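PDB 2YGT: delta toxin from Clostridium perfringens, which is a haemolytic beta-pore-forming toxin that probably acts by inserting a beta-barrel pore into host cell membranes. Local coordinates for residues V155-Y159 and S218-T222. Numbering follows the deposited sequence.
Sequences VQPDY and SSLIT
S218 OG donates to P157 O across 2.7 Å, meeting the carbonyl at a C=O...donor angle of 140° and tilted 21° from its plane. The same hydroxyl oxygen accepts from L220 N, 3.0 Å away, the capping bond of S218 as N-cap of the short helix 219-222. With OG anti to the backbone N (chi1 169°), the side chain can serve both the helix end and the facing loop. A water adds a second polar link, donating to D158 OD2 and accepting from S218 N.

Apolar contact centres on L220, whose CD2 sits over one face of the Y159 ring, 3.5 Å from the centroid, in a CH-pi contact, while CD1 lies 4.2 Å from P157 CD. At the phenol end, Y159 OH comes within 3.2 Å of I221 CG1, and this hydroxyl is hydrogen-bonded to P90 O of strand 84-99.

P157 and D158 are the central residues of a type II turn joining strands 148-155 and 159-166. The turn is thus tied to the helix leading into strand 224-235 by one hydroxyl that both donates and accepts and by a water bridge, next to a buried leucine-tyrosine contact that probably restricts the ring on that face.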
loop_
_atom_site.group_PDB
_atom_site.type_symbol
_atom_site.label_atom_id
_atom_site.label_comp_id
_atom_site.label_asym_id
_atom_site.label_seq_id
_atom_site.Cartn_x
_atom_site.Cartn_y
_atom_site.Cartn_z
ATOM N N VAL A 155 -7.909 -3.975 0.717
ATOM C CA VAL A 155 -8.213 -4.956 1.752
ATOM C C VAL A 155 -6.943 -5.565 2.337
ATOM O O VAL A 155 -5.917 -5.670 1.658
ATOM C CB VAL A 155 -9.121 -6.085 1.214
ATOM C CG1 VAL A 155 -10.430 -5.509 0.718
ATOM C CG2 VAL A 155 -8.419 -6.856 0.102
ATOM N N GLN A 156 -7.020 -5.967 3.601
ATOM C CA GLN A 156 -5.866 -6.520 4.298
ATOM C C GLN A 156 -6.266 -7.530 5.379
ATOM O O GLN A 156 -5.870 -7.385 6.539
ATOM C CB GLN A 156 -5.060 -5.389 4.932
ATOM C CG GLN A 156 -5.892 -4.483 5.822
ATOM C CD GLN A 156 -5.045 -3.596 6.697
ATOM O OE1 GLN A 156 -3.845 -3.463 6.481
ATOM N NE2 GLN A 156 -5.666 -2.983 7.699
ATOM N N PRO A 157 -7.045 -8.562 5.006
ATOM C CA PRO A 157 -7.482 -9.570 5.981
ATOM C C PRO A 157 -6.314 -10.142 6.781
ATOM O O PRO A 157 -5.335 -10.604 6.195
ATOM C CB PRO A 157 -8.114 -10.661 5.097
ATOM C CG PRO A 157 -7.635 -10.356 3.699
ATOM C CD PRO A 157 -7.576 -8.863 3.668
ATOM N N ASP A 158 -6.422 -10.086 8.106
ATOM C CA ASP A 158 -5.424 -10.655 9.009
ATOM C C ASP A 158 -4.139 -9.836 9.105
ATOM O O ASP A 158 -3.208 -10.220 9.812
ATOM C CB ASP A 158 -5.101 -12.101 8.627
ATOM C CG ASP A 158 -6.307 -13.011 8.725
ATOM O OD1 ASP A 158 -7.319 -12.586 9.318
ATOM O OD2 ASP A 158 -6.243 -14.148 8.209
ATOM N N TYR A 159 -4.093 -8.715 8.393
ATOM C CA TYR A 159 -2.937 -7.824 8.427
ATOM C C TYR A 159 -3.314 -6.457 8.986
ATOM O O TYR A 159 -4.483 -6.072 8.983
ATOM C CB TYR A 159 -2.354 -7.639 7.022
ATOM C CG TYR A 159 -1.586 -8.828 6.492
ATOM C CD1 TYR A 159 -2.235 -10.021 6.180
ATOM C CD2 TYR A 159 -0.210 -8.754 6.283
ATOM C CE1 TYR A 159 -1.530 -11.107 5.687
ATOM C CE2 TYR A 159 0.499 -9.834 5.790
ATOM C CZ TYR A 159 -0.165 -11.007 5.494
ATOM O OH TYR A 159 0.546 -12.081 5.001
ATOM N N SER A 218 -5.594 -15.467 4.573
ATOM C CA SER A 218 -5.708 -14.151 3.963
ATOM C C SER A 218 -5.320 -14.231 2.490
ATOM O O SER A 218 -4.461 -15.027 2.113
ATOM C CB SER A 218 -4.797 -13.153 4.675
ATOM O OG SER A 218 -4.706 -11.944 3.942
ATOM N N SER A 219 -5.954 -13.409 1.660
ATOM C CA SER A 219 -5.592 -13.345 0.250
ATOM C C SER A 219 -4.194 -12.749 0.077
ATOM O O SER A 219 -3.563 -12.905 -0.971
ATOM C CB SER A 219 -6.621 -12.537 -0.540
ATOM O OG SER A 219 -6.859 -11.283 0.067
ATOM N N LEU A 220 -3.712 -12.067 1.113
ATOM C CA LEU A 220 -2.356 -11.534 1.109
ATOM C C LEU A 220 -1.322 -12.658 1.144
ATOM O O LEU A 220 -0.167 -12.459 0.769
ATOM C CB LEU A 220 -2.147 -10.577 2.286
ATOM C CG LEU A 220 -2.506 -9.111 2.027
ATOM C CD1 LEU A 220 -3.958 -8.966 1.579
ATOM C CD2 LEU A 220 -2.227 -8.261 3.257
ATOM N N ILE A 221 -1.742 -13.837 1.594
ATOM C CA ILE A 221 -0.847 -14.985 1.667
ATOM C C ILE A 221 -0.987 -15.901 0.452
ATOM O O ILE A 221 0.007 -16.414 -0.063
ATOM C CB ILE A 221 -1.068 -15.800 2.961
ATOM C CG1 ILE A 221 -0.554 -15.023 4.174
ATOM C CG2 ILE A 221 -0.378 -17.150 2.870
ATOM C CD1 ILE A 221 -0.822 -15.704 5.501
ATOM N N THR A 222 -2.217 -16.101 -0.010
ATOM C CA THR A 222 -2.463 -16.993 -1.139
ATOM C C THR A 222 -2.177 -16.327 -2.485
ATOM O O THR A 222 -1.726 -16.982 -3.424
ATOM C CB THR A 222 -3.912 -17.535 -1.141
ATOM O OG1 THR A 222 -4.839 -16.441 -1.131
ATOM C CG2 THR A 222 -4.162 -18.428 0.074
HETATM O O HOH W 1 -4.410 -15.814 7.000
#